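PDB 5MY5: ABC transporter periplasmic substrate-binding protein, which probably binds tungstate selectively in the periplasm and hands it to an ABC importer in this sulphate-reducing bacterium. Local coordinates for residues A[153-158]-A[167-172]; A[192-197]-A[213-218]; A[198-201]-A[207-210]; A[82-87]-A[97-102]. The protein carries 2 engineered substitutions. All blocks are in the same frame, centred on the assembly; numbering follows the deposited sequence.

Contact 1: residues A[153-158]-A[167-172]; sequences SLWKQI and AWYVQT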
loop_
_atom_site.group_PDB
_atom_site.type_symbol
_atom_site.label_atom_id
_atom_site.label_comp_id
_atom_site.label_asym_id
_atom_site.label_seq_id
_atom_site.Cartn_x
_atom_site.Cartn_y
_atom_site.Cartn_z
ATOM N N SER A 153 7.962 4.725 10.179
ATOM C CA SER A 153 7.396 3.881 11.215
ATOM C C SER A 153 8.302 2.699 11.514
ATOM O O SER A 153 8.291 2.217 12.637
ATOM C CB SER A 153 5.960 3.397 10.891
ATOM O OG SER A 153 5.889 2.277 10.003
ATOM N N LEU A 154 9.014 2.175 10.507
ATOM C CA LEU A 154 9.910 1.024 10.687
ATOM C C LEU A 154 11.071 1.329 11.599
ATOM O O LEU A 154 11.470 0.498 12.481
ATOM C CB LEU A 154 10.504 0.559 9.377
ATOM C CG LEU A 154 9.513 0.106 8.281
ATOM C CD1 LEU A 154 10.195 -0.442 7.065
ATOM C CD2 LEU A 154 8.508 -0.901 8.788
ATOM N N TRP A 155 11.634 2.522 11.456
ATOM C CA TRP A 155 12.734 2.905 12.285
ATOM C C TRP A 155 12.325 3.017 13.713
ATOM O O TRP A 155 13.168 2.854 14.576
ATOM C CB TRP A 155 13.377 4.226 11.814
ATOM C CG TRP A 155 14.073 4.101 10.541
ATOM C CD1 TRP A 155 13.590 4.482 9.235
ATOM C CD2 TRP A 155 15.394 3.521 10.265
ATOM N NE1 TRP A 155 14.501 4.164 8.338
ATOM C CE2 TRP A 155 15.633 3.585 8.896
ATOM C CE3 TRP A 155 16.394 2.969 11.090
ATOM C CZ2 TRP A 155 16.832 3.153 8.307
ATOM C CZ3 TRP A 155 17.518 2.557 10.562
ATOM C CH2 TRP A 155 17.785 2.592 9.179
ATOM N N LYS A 156 11.072 3.377 13.960
ATOM C CA LYS A 156 10.581 3.525 15.333
ATOM C C LYS A 156 10.652 2.249 16.147
ATOM O O LYS A 156 10.615 2.335 17.369
ATOM C CB LYS A 156 9.146 4.070 15.347
ATOM C CG LYS A 156 9.057 5.528 14.989
ATOM C CD LYS A 156 9.136 6.437 16.209
ATOM C CE LYS A 156 8.699 7.848 15.850
ATOM N NZ LYS A 156 7.214 7.981 15.897
ATOM N N GLN A 157 10.803 1.093 15.507
ATOM C CA GLN A 157 10.909 -0.199 16.153
ATOM C C GLN A 157 12.304 -0.786 16.304
ATOM O O GLN A 157 12.402 -1.931 16.759
ATOM C CB GLN A 157 10.063 -1.229 15.375
ATOM C CG GLN A 157 8.649 -0.806 15.010
ATOM C CD GLN A 157 7.785 -0.428 16.222
ATOM O OE1 GLN A 157 7.468 0.750 16.447
ATOM N NE2 GLN A 157 7.371 -1.436 16.985
ATOM N N ILE A 158 13.381 -0.089 15.910
ATOM C CA ILE A 158 14.758 -0.587 16.176
ATOM C C ILE A 158 15.078 -0.112 17.614
ATOM O O ILE A 158 14.391 0.743 18.140
ATOM C CB ILE A 158 15.888 -0.146 15.149
ATOM C CG1 ILE A 158 16.130 1.373 15.129
ATOM C CG2 ILE A 158 15.599 -0.654 13.732
ATOM C CD1 ILE A 158 17.454 1.808 14.495
ATOM N N ALA A 167 24.650 10.971 8.238
ATOM C CA ALA A 167 25.030 11.278 6.835
ATOM C C ALA A 167 24.774 10.162 5.863
ATOM O O ALA A 167 24.536 10.496 4.649
ATOM C CB ALA A 167 26.460 11.755 6.767
ATOM N N TRP A 168 24.671 8.926 6.356
ATOM C CA TRP A 168 24.399 7.757 5.491
ATOM C C TRP A 168 22.914 7.703 5.092
ATOM O O TRP A 168 22.584 6.945 4.184
ATOM C CB TRP A 168 24.872 6.422 6.099
ATOM C CG TRP A 168 24.396 6.179 7.439
ATOM C CD1 TRP A 168 25.088 6.443 8.617
ATOM C CD2 TRP A 168 23.124 5.650 7.873
ATOM N NE1 TRP A 168 24.340 6.184 9.681
ATOM C CE2 TRP A 168 23.123 5.665 9.284
ATOM C CE3 TRP A 168 21.916 5.213 7.204
ATOM C CZ2 TRP A 168 22.088 5.272 10.015
ATOM C CZ3 TRP A 168 20.869 4.740 7.979
ATOM C CH2 TRP A 168 20.938 4.751 9.375
ATOM N N TYR A 169 22.062 8.419 5.770
ATOM C CA TYR A 169 20.664 8.460 5.574
ATOM C C TYR A 169 20.225 9.549 4.620
ATOM O O TYR A 169 20.459 10.744 4.941
ATOM C CB TYR A 169 19.947 8.674 6.898
ATOM C CG TYR A 169 18.406 8.535 6.910
ATOM C CD1 TYR A 169 17.781 7.274 6.794
ATOM C CD2 TYR A 169 17.594 9.611 6.995
ATOM C CE1 TYR A 169 16.409 7.171 6.852
ATOM C CE2 TYR A 169 16.238 9.519 7.038
ATOM C CZ TYR A 169 15.599 8.257 6.949
ATOM O OH TYR A 169 14.264 8.161 7.058
ATOM N N VAL A 170 19.822 9.170 3.427
ATOM C CA VAL A 170 19.560 10.095 2.277
ATOM C C VAL A 170 18.061 10.290 2.188
ATOM O O VAL A 170 17.273 9.347 2.218
ATOM C CB VAL A 170 20.120 9.447 0.997
ATOM C CG1 VAL A 170 19.736 10.317 -0.200
ATOM C CG2 VAL A 170 21.600 9.195 1.049
ATOM N N GLN A 171 17.610 11.529 2.086
ATOM C CA GLN A 171 16.195 11.885 1.909
ATOM C C GLN A 171 16.047 12.565 0.524
ATOM O O GLN A 171 16.600 13.625 0.282
ATOM C CB GLN A 171 15.730 12.828 3.002
ATOM C CG GLN A 171 15.789 12.174 4.375
ATOM C CD GLN A 171 15.338 13.046 5.520
ATOM O OE1 GLN A 171 16.032 13.986 5.796
ATOM N NE2 GLN A 171 14.205 12.781 6.133
ATOM N N THR A 172 15.440 11.883 -0.435
ATOM C CA THR A 172 15.406 12.403 -1.794
ATOM C C THR A 172 14.450 13.578 -1.989
ATOM O O THR A 172 14.661 14.373 -2.889
ATOM C CB THR A 172 15.037 11.262 -2.782
ATOM O OG1 THR A 172 13.750 10.820 -2.514
ATOM C CG2 THR A 172 16.074 10.128 -2.660
#
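The indole of Trp155 is met by two aromatic rings of 167-172. Tyr169 turns its edge toward the face of the five-membered ring, an offset edge-to-face pair with planes 87° apart and centroids separated by 5.6 Å; its leading atom, CE1, lies 3.9 Å from Trp155 NE1. Trp155 and Trp168 approach each other from opposite directions, and the indoles meet obliquely, with planes at 46° and Trp155 CH2 3.8 Å from Trp168 CH2. That CH2 of Trp155 lies at the edge of the Trp168 ring, near its plane, while Tyr169 CB of the same segment sits over one face of Trp168, toward its rim, 4.0 Å above the plane. Trp155 has Ile158 CD1 at its edge, and Phe138 outside the segments packs edge-to-face with it. With CG anti to the backbone N (chi1 -171°), the Tyr169 ring extends from the strand toward the helix. Trp155 NE1 and Tyr169 OH both hydrogen-bond Glu151 OE2, and this shared oxygen probably fixes how the two rings are set. All three aromatic residues are buried, and they form an aromatic cluster joining helix 146-155 to strand 169-171 within the beta-alpha-beta unit made with strand 138-140.

Contact 2: residues A[192-197]-A[213-218]; sequences TDRGTY and LVEGDK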
loop_
_atom_site.group_PDB
_atom_site.type_symbol
_atom_site.label_atom_id
_atom_site.label_comp_id
_atom_site.label_asym_id
_atom_site.label_seq_id
_atom_site.Cartn_x
_atom_site.Cartn_y
_atom_site.Cartn_z
ATOM N N THR A 192 10.714 0.045 -0.527
ATOM C CA THR A 192 9.767 0.313 -1.648
ATOM C C THR A 192 8.567 -0.504 -1.546
ATOM O O THR A 192 8.566 -1.541 -0.929
ATOM C CB THR A 192 10.450 0.078 -2.982
ATOM O OG1 THR A 192 9.579 0.416 -4.085
ATOM C CG2 THR A 192 10.937 -1.291 -3.150
ATOM N N ASP A 193 7.438 -0.001 -2.115
ATOM C CA ASP A 193 6.312 -0.947 -2.286
ATOM C C ASP A 193 6.823 -2.002 -3.347
ATOM O O ASP A 193 7.573 -1.665 -4.222
ATOM C CB ASP A 193 5.044 -0.216 -2.804
ATOM C CG ASP A 193 5.316 0.482 -4.079
ATOM O OD1 ASP A 193 6.120 1.444 -4.216
ATOM O OD2 ASP A 193 4.723 0.013 -5.068
ATOM N N ARG A 194 6.257 -3.205 -3.188
ATOM C CA ARG A 194 6.591 -4.298 -4.138
ATOM C C ARG A 194 6.198 -3.981 -5.539
ATOM O O ARG A 194 6.978 -4.288 -6.460
ATOM C CB ARG A 194 5.991 -5.587 -3.737
ATOM C CG ARG A 194 6.496 -6.809 -4.566
ATOM C CD ARG A 194 5.796 -8.073 -4.072
ATOM N NE ARG A 194 6.119 -8.493 -2.706
ATOM C CZ ARG A 194 7.172 -9.251 -2.387
ATOM N NH1 ARG A 194 8.050 -9.653 -3.294
ATOM N NH2 ARG A 194 7.351 -9.579 -1.101
ATOM N N GLY A 195 5.058 -3.362 -5.748
ATOM C CA GLY A 195 4.590 -3.048 -7.103
ATOM C C GLY A 195 5.604 -2.239 -7.887
ATOM O O GLY A 195 5.973 -2.532 -9.008
ATOM N N THR A 196 6.103 -1.131 -7.280
ATOM C CA THR A 196 7.074 -0.300 -7.945
ATOM C C THR A 196 8.385 -1.105 -8.177
ATOM O O THR A 196 8.964 -0.928 -9.249
ATOM C CB THR A 196 7.383 0.979 -7.155
ATOM O OG1 THR A 196 6.155 1.727 -6.916
ATOM C CG2 THR A 196 8.291 1.850 -7.899
ATOM N N TYR A 197 8.797 -1.937 -7.207
ATOM C CA TYR A 197 9.920 -2.815 -7.451
ATOM C C TYR A 197 9.733 -3.707 -8.728
ATOM O O TYR A 197 10.643 -3.763 -9.569
ATOM C CB TYR A 197 10.319 -3.674 -6.285
ATOM C CG TYR A 197 11.575 -4.409 -6.613
ATOM C CD1 TYR A 197 12.769 -3.717 -6.665
ATOM C CD2 TYR A 197 11.572 -5.805 -6.886
ATOM C CE1 TYR A 197 13.945 -4.401 -7.015
ATOM C CE2 TYR A 197 12.709 -6.456 -7.286
ATOM C CZ TYR A 197 13.863 -5.765 -7.337
ATOM O OH TYR A 197 15.000 -6.441 -7.617
ATOM N N LEU A 213 15.943 -7.862 -0.594
ATOM C CA LEU A 213 16.754 -8.432 0.479
ATOM C C LEU A 213 16.034 -8.665 1.757
ATOM O O LEU A 213 16.411 -9.535 2.520
ATOM C CB LEU A 213 18.005 -7.568 0.649
ATOM C CG LEU A 213 18.977 -7.391 -0.471
ATOM C CD1 LEU A 213 20.081 -6.364 -0.264
ATOM C CD2 LEU A 213 19.593 -8.797 -0.775
ATOM N N VAL A 214 14.946 -7.932 2.051
ATOM C CA VAL A 214 14.192 -8.176 3.234
ATOM C C VAL A 214 12.703 -8.126 2.833
ATOM O O VAL A 214 12.326 -7.142 2.239
ATOM C CB VAL A 214 14.465 -7.061 4.290
ATOM C CG1 VAL A 214 13.669 -7.260 5.536
ATOM C CG2 VAL A 214 15.976 -6.927 4.561
ATOM N N GLU A 215 11.927 -9.163 3.181
ATOM C CA GLU A 215 10.500 -9.285 2.784
ATOM C C GLU A 215 9.832 -10.275 3.686
ATOM O O GLU A 215 10.527 -11.115 4.307
ATOM C CB GLU A 215 10.379 -9.674 1.276
ATOM C CG GLU A 215 10.806 -11.134 0.964
ATOM C CD GLU A 215 10.647 -11.520 -0.493
ATOM O OE1 GLU A 215 9.731 -11.041 -1.184
ATOM O OE2 GLU A 215 11.468 -12.318 -1.002
ATOM N N GLY A 216 8.517 -10.223 3.812
ATOM C CA GLY A 216 7.706 -11.170 4.504
ATOM C C GLY A 216 7.339 -10.845 5.889
ATOM O O GLY A 216 6.376 -11.384 6.457
ATOM N N ASP A 217 8.050 -9.873 6.472
ATOM C CA ASP A 217 7.806 -9.511 7.803
ATOM C C ASP A 217 6.396 -8.913 7.944
ATOM O O ASP A 217 6.021 -8.089 7.104
ATOM C CB ASP A 217 8.822 -8.463 8.263
ATOM C CG ASP A 217 10.214 -8.841 7.978
ATOM O OD1 ASP A 217 10.657 -8.881 6.811
ATOM O OD2 ASP A 217 10.898 -8.991 9.015
ATOM N N LYS A 218 5.650 -9.231 8.984
ATOM C CA LYS A 218 4.257 -8.727 9.114
ATOM C C LYS A 218 4.187 -7.192 9.160
ATOM O O LYS A 218 3.218 -6.583 8.678
ATOM C CB LYS A 218 3.602 -9.294 10.398
ATOM C CG LYS A 218 2.181 -8.816 10.725
ATOM C CD LYS A 218 1.764 -9.009 12.195
ATOM C CE LYS A 218 1.183 -10.378 12.517
ATOM N NZ LYS A 218 0.063 -10.826 11.631
#
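A salt bridge ties the first turn of helix 194-203, which follows strand 189-193, to the residue after Val214 at the end of strand 210-214; both strands pair antiparallel with strand 100-112. Arg194 presents its guanidinium end-on, and both terminal nitrogens grip the same oxygen of Glu215. NH2 of Arg194 meets the anti lone pair of Glu215 OE1 at 2.8 Å, with an N-H...O angle of 153°. The bond from Arg194 NH1 to Glu215 OE1, 3.0 Å, is more bent at 139° and arrives nearly in line with the C-O bond. OE1 lies essentially in the guanidinium plane, and the two flat groups are nearly coplanar. The arginine leaves the helix with CG anti to its own N (chi1 -171°) and bends at chi3, whereas Glu215 runs extended beyond CG.

The helix start is held separately by Asp193 at the N-cap: Thr196 N donates to Asp193 OD2 at 2.8 Å, from above the carboxylate plane, and Thr196 OG1 donates to the syn lone pair of Asp193 OD1 at 2.7 Å. Next to this cap, Asp193 O accepts from both Thr192 OG1 and Tyr197 N.

Arg194 NE has its own anionic partner, Asp106 of strand 100-112. Since Glu215 is exposed, water probably screens its half of the charge pairing. Two carboxylates on different nitrogens of one guanidinium would restrict its rotation, and the two acids together probably more than neutralise its positive charge.

Contact 3: residues A[198-201]-A[207-210]; sequences IKYE and NPPL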
loop_
_atom_site.group_PDB
_atom_site.type_symbol
_atom_site.label_atom_id
_atom_site.label_comp_id
_atom_site.label_asym_id
_atom_site.label_seq_id
_atom_site.Cartn_x
_atom_site.Cartn_y
_atom_site.Cartn_z
ATOM N N ILE A 198 8.601 -4.381 -8.764
ATOM C CA ILE A 198 8.280 -5.219 -9.939
ATOM C C ILE A 198 8.444 -4.395 -11.251
ATOM O O ILE A 198 9.057 -4.867 -12.262
ATOM C CB ILE A 198 6.893 -5.853 -9.758
ATOM C CG1 ILE A 198 6.888 -6.918 -8.692
ATOM C CG2 ILE A 198 6.397 -6.360 -11.148
ATOM C CD1 ILE A 198 5.507 -7.260 -8.243
ATOM N N LYS A 199 7.908 -3.174 -11.328
ATOM C CA LYS A 199 8.014 -2.374 -12.550
ATOM C C LYS A 199 9.456 -1.991 -12.813
ATOM O O LYS A 199 9.934 -2.030 -13.975
ATOM C CB LYS A 199 7.092 -1.111 -12.462
ATOM C CG LYS A 199 5.602 -1.510 -12.463
ATOM C CD LYS A 199 4.625 -0.343 -12.292
ATOM C CE LYS A 199 3.169 -0.853 -12.465
ATOM N NZ LYS A 199 2.076 0.041 -11.885
ATOM N N TYR A 200 10.172 -1.594 -11.771
ATOM C CA TYR A 200 11.586 -1.239 -11.928
ATOM C C TYR A 200 12.474 -2.486 -12.414
ATOM O O TYR A 200 13.308 -2.362 -13.305
ATOM C CB TYR A 200 12.108 -0.766 -10.528
ATOM C CG TYR A 200 13.605 -0.765 -10.356
ATOM C CD1 TYR A 200 14.352 0.194 -11.008
ATOM C CD2 TYR A 200 14.277 -1.696 -9.521
ATOM C CE1 TYR A 200 15.740 0.204 -10.949
ATOM C CE2 TYR A 200 15.641 -1.638 -9.382
ATOM C CZ TYR A 200 16.348 -0.693 -10.077
ATOM O OH TYR A 200 17.721 -0.821 -9.846
ATOM N N GLU A 201 12.261 -3.639 -11.812
ATOM C CA GLU A 201 12.969 -4.872 -12.137
ATOM C C GLU A 201 12.709 -5.205 -13.657
ATOM O O GLU A 201 13.655 -5.530 -14.390
ATOM C CB GLU A 201 12.365 -5.966 -11.278
ATOM C CG GLU A 201 12.933 -7.355 -11.541
ATOM C CD GLU A 201 12.229 -8.445 -10.777
ATOM O OE1 GLU A 201 11.000 -8.492 -10.648
ATOM O OE2 GLU A 201 12.919 -9.295 -10.205
ATOM N N ASN A 207 16.968 -7.993 -14.462
ATOM C CA ASN A 207 18.268 -8.052 -13.857
ATOM C C ASN A 207 18.672 -6.605 -13.419
ATOM O O ASN A 207 19.704 -6.057 -13.814
ATOM C CB ASN A 207 19.288 -8.583 -14.871
ATOM C CG ASN A 207 20.597 -9.005 -14.228
ATOM O OD1 ASN A 207 20.659 -9.397 -13.052
ATOM N ND2 ASN A 207 21.643 -8.960 -15.021
ATOM N N PRO A 208 17.881 -6.006 -12.511
ATOM C CA PRO A 208 18.385 -4.769 -11.909
ATOM C C PRO A 208 19.535 -5.017 -10.904
ATOM O O PRO A 208 19.637 -6.099 -10.329
ATOM C CB PRO A 208 17.136 -4.263 -11.155
ATOM C CG PRO A 208 16.520 -5.540 -10.707
ATOM C CD PRO A 208 16.635 -6.461 -11.906
ATOM N N PRO A 209 20.294 -3.937 -10.576
ATOM C CA PRO A 209 21.335 -4.082 -9.590
ATOM C C PRO A 209 20.920 -4.188 -8.169
ATOM O O PRO A 209 21.669 -4.671 -7.363
ATOM C CB PRO A 209 22.173 -2.813 -9.776
ATOM C CG PRO A 209 21.215 -1.801 -10.384
ATOM C CD PRO A 209 20.325 -2.656 -11.252
ATOM N N LEU A 210 19.682 -3.769 -7.855
ATOM C CA LEU A 210 19.115 -3.846 -6.533
ATOM C C LEU A 210 18.130 -4.994 -6.529
ATOM O O LEU A 210 17.339 -5.121 -7.441
ATOM C CB LEU A 210 18.357 -2.559 -6.196
ATOM C CG LEU A 210 19.147 -1.269 -6.230
ATOM C CD1 LEU A 210 18.193 -0.119 -6.032
ATOM C CD2 LEU A 210 20.343 -1.296 -5.231
#
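The chain doubles back after helix 194-203, bringing the CA atoms of Glu201 and Pro208 to 5.4 Å, the nearest such pair between the segments. Pro208 fits beside the later part of the helix and touches two consecutive residues. Its CB lies 3.5 Å from Tyr200 CE2, approaching the ring obliquely, while its CD lies 3.8 Å from CG of Glu201. The phenol reaches further along the returning chain: Tyr200 OH is 3.5 Å from Pro209 CD and 3.9 Å from Leu210 CD1. A first torsion of 162°, with CG opposite the backbone N, carries the Tyr200 ring outward to these three residues, although its CB does not itself point at them. Leu210 also brings CB within 4.3 Å of Tyr200 CE2; the contact is carried by carbon packing together with the phenol oxygen. Glu201 contributes its aliphatic CG here, and its carboxylate turns to a salt bridge with Lys266. Tyr200 and Leu210 both pack against Ile180 and Ala184 of helix 176-186. These contacts belong to a helix-loop-strand connection in the periplasmic binding-protein fold, where a Pro-Pro pair brings the chain from helix 194-203 into strand 210-214.

Contact 4: residues A[82-87]-A[97-102]; sequences HAPAAE and TARTQL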
loop_
_atom_site.group_PDB
_atom_site.type_symbol
_atom_site.label_atom_id
_atom_site.label_comp_id
_atom_site.label_asym_id
_atom_site.label_seq_id
_atom_site.Cartn_x
_atom_site.Cartn_y
_atom_site.Cartn_z
ATOM N N HIS A 82 -6.015 2.074 2.868
ATOM C CA HIS A 82 -4.992 1.219 3.492
ATOM C C HIS A 82 -4.213 1.997 4.534
ATOM O O HIS A 82 -2.989 2.178 4.405
ATOM C CB HIS A 82 -4.077 0.612 2.424
ATOM C CG HIS A 82 -3.616 1.587 1.405
ATOM N ND1 HIS A 82 -2.435 2.265 1.512
ATOM C CD2 HIS A 82 -4.193 2.031 0.244
ATOM C CE1 HIS A 82 -2.288 3.080 0.473
ATOM N NE2 HIS A 82 -3.357 2.964 -0.315
ATOM N N ALA A 83 -4.967 2.486 5.499
ATOM C CA ALA A 83 -4.431 3.336 6.574
ATOM C C ALA A 83 -5.207 3.129 7.904
ATOM O O ALA A 83 -6.100 3.874 8.267
ATOM C CB ALA A 83 -4.457 4.782 6.122
ATOM N N PRO A 84 -4.801 2.050 8.597
ATOM C CA PRO A 84 -5.642 1.566 9.696
ATOM C C PRO A 84 -5.984 2.611 10.783
ATOM O O PRO A 84 -7.105 2.691 11.166
ATOM C CB PRO A 84 -4.843 0.363 10.216
ATOM C CG PRO A 84 -4.077 -0.138 9.011
ATOM C CD PRO A 84 -3.779 1.078 8.216
ATOM N N ALA A 85 -5.030 3.411 11.240
ATOM C CA ALA A 85 -5.363 4.410 12.286
ATOM C C ALA A 85 -6.363 5.451 11.820
ATOM O O ALA A 85 -7.325 5.767 12.535
ATOM C CB ALA A 85 -4.099 5.105 12.835
ATOM N N ALA A 86 -6.139 5.991 10.606
ATOM C CA ALA A 86 -7.060 6.979 10.066
ATOM C C ALA A 86 -8.435 6.322 9.809
ATOM O O ALA A 86 -9.439 6.964 9.975
ATOM C CB ALA A 86 -6.507 7.495 8.818
ATOM N N GLU A 87 -8.416 5.063 9.361
ATOM C CA GLU A 87 -9.669 4.377 9.154
ATOM C C GLU A 87 -10.517 4.209 10.455
ATOM O O GLU A 87 -11.727 4.428 10.498
ATOM C CB GLU A 87 -9.463 3.023 8.530
ATOM C CG GLU A 87 -8.870 3.057 7.122
ATOM C CD GLU A 87 -8.472 1.653 6.685
ATOM O OE1 GLU A 87 -9.234 0.724 7.094
ATOM O OE2 GLU A 87 -7.504 1.414 5.931
ATOM N N THR A 97 -19.358 2.993 8.682
ATOM C CA THR A 97 -20.032 2.058 9.513
ATOM C C THR A 97 -19.029 1.127 10.171
ATOM O O THR A 97 -19.007 0.883 11.398
ATOM C CB THR A 97 -21.023 1.249 8.654
ATOM O OG1 THR A 97 -20.290 0.557 7.629
ATOM C CG2 THR A 97 -21.984 2.262 7.921
ATOM N N ALA A 98 -18.075 0.584 9.393
ATOM C CA ALA A 98 -17.112 -0.359 9.905
ATOM C C ALA A 98 -16.067 -0.689 8.822
ATOM O O ALA A 98 -16.336 -0.485 7.602
ATOM C CB ALA A 98 -17.749 -1.634 10.382
ATOM N N ARG A 99 -14.911 -1.150 9.276
ATOM C CA ARG A 99 -13.821 -1.562 8.402
ATOM C C ARG A 99 -13.966 -3.034 8.166
ATOM O O ARG A 99 -14.028 -3.823 9.128
ATOM C CB ARG A 99 -12.427 -1.386 9.014
ATOM C CG ARG A 99 -12.080 0.004 9.443
ATOM C CD ARG A 99 -10.882 -0.074 10.347
ATOM N NE ARG A 99 -9.704 -0.488 9.641
ATOM C CZ ARG A 99 -8.721 -1.256 10.066
ATOM N NH1 ARG A 99 -8.758 -1.763 11.295
ATOM N NH2 ARG A 99 -7.664 -1.459 9.326
ATOM N N THR A 100 -13.916 -3.463 6.897
ATOM C CA THR A 100 -13.780 -4.877 6.545
ATOM C C THR A 100 -12.440 -5.076 5.864
ATOM O O THR A 100 -12.236 -4.609 4.750
ATOM C CB THR A 100 -14.961 -5.362 5.634
ATOM O OG1 THR A 100 -16.192 -5.198 6.356
ATOM C CG2 THR A 100 -14.845 -6.753 5.278
ATOM N N GLN A 101 -11.598 -5.876 6.472
ATOM C CA GLN A 101 -10.311 -6.175 5.875
ATOM C C GLN A 101 -10.483 -7.132 4.734
ATOM O O GLN A 101 -11.296 -8.085 4.818
ATOM C CB GLN A 101 -9.349 -6.739 6.923
ATOM C CG GLN A 101 -8.725 -5.634 7.786
ATOM C CD GLN A 101 -9.658 -5.088 8.853
ATOM O OE1 GLN A 101 -10.081 -5.825 9.758
ATOM N NE2 GLN A 101 -9.941 -3.795 8.801
ATOM N N LEU A 102 -9.748 -6.933 3.676
ATOM C CA LEU A 102 -9.940 -7.636 2.356
ATOM C C LEU A 102 -8.675 -8.303 1.804
ATOM O O LEU A 102 -8.671 -9.511 1.442
ATOM C CB LEU A 102 -10.654 -6.784 1.328
ATOM C CG LEU A 102 -12.054 -6.365 1.658
ATOM C CD1 LEU A 102 -12.555 -5.305 0.674
ATOM C CD2 LEU A 102 -12.990 -7.614 1.617
HETATM O O HOH W 1 -6.933 -1.156 6.329
#
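Arg99, just ahead of strand 100-112, makes a salt bridge that joins the start of that strand to the start of helix 84-92 in the periplasmic binding-protein fold. CA of Arg99 is 7.3 Å from that of Glu87. The arginine bends at chi3 (68°), and its NE donates to Glu87 OE1 at 2.9 Å. The bond is nearly straight, 169° at the hydrogen, and lies close to the guanidinium plane, yet it meets the oxygen from above the carboxylate plane. Carboxylate and guanidinium are thus turned 61° apart, and this is a single-bond bridge instead of a paired one. Pro84 CA lies over one face of the guanidinium, and Pro84 CB is 3.5 Å from Arg99 NH2. Further on, Thr100 and Leu102 make backbone hydrogen bonds with Ala226 and Tyr224 of the neighbouring strand 221-228. The other oxygen of Glu87 serves its own helix, OE2 accepting at 2.8 Å from the N of Ala83, the N-cap residue. A water completes the link, donating to Glu87 OE2 at 2.7 Å and accepting from Arg99 NH2 at 3.1 Å.

Overall arrangement
Contact 4 comes first along the chain and closes before contact 1 opens; contact 2 follows, with contact 3 nested inside the loop it closes. Contacts 2 and 3 share helix 194-203, have centres about 12 Å apart and touch directly, Tyr197 OH lying 2.7 Å from Leu210 O in a probable hydrogen bond. Contact 4 lies on strand 100-112, and contact 2 on strands 189-193 and 210-214, its neighbours in the mixed sheet. Contact 1, centred about 16 Å from contact 2, reaches the same sheet through strand 169-171, paired with 138-140, which pairs with 189-193. Contacts 3 and 4, on opposite sides of the chain's centre, have centres about 32 Å apart.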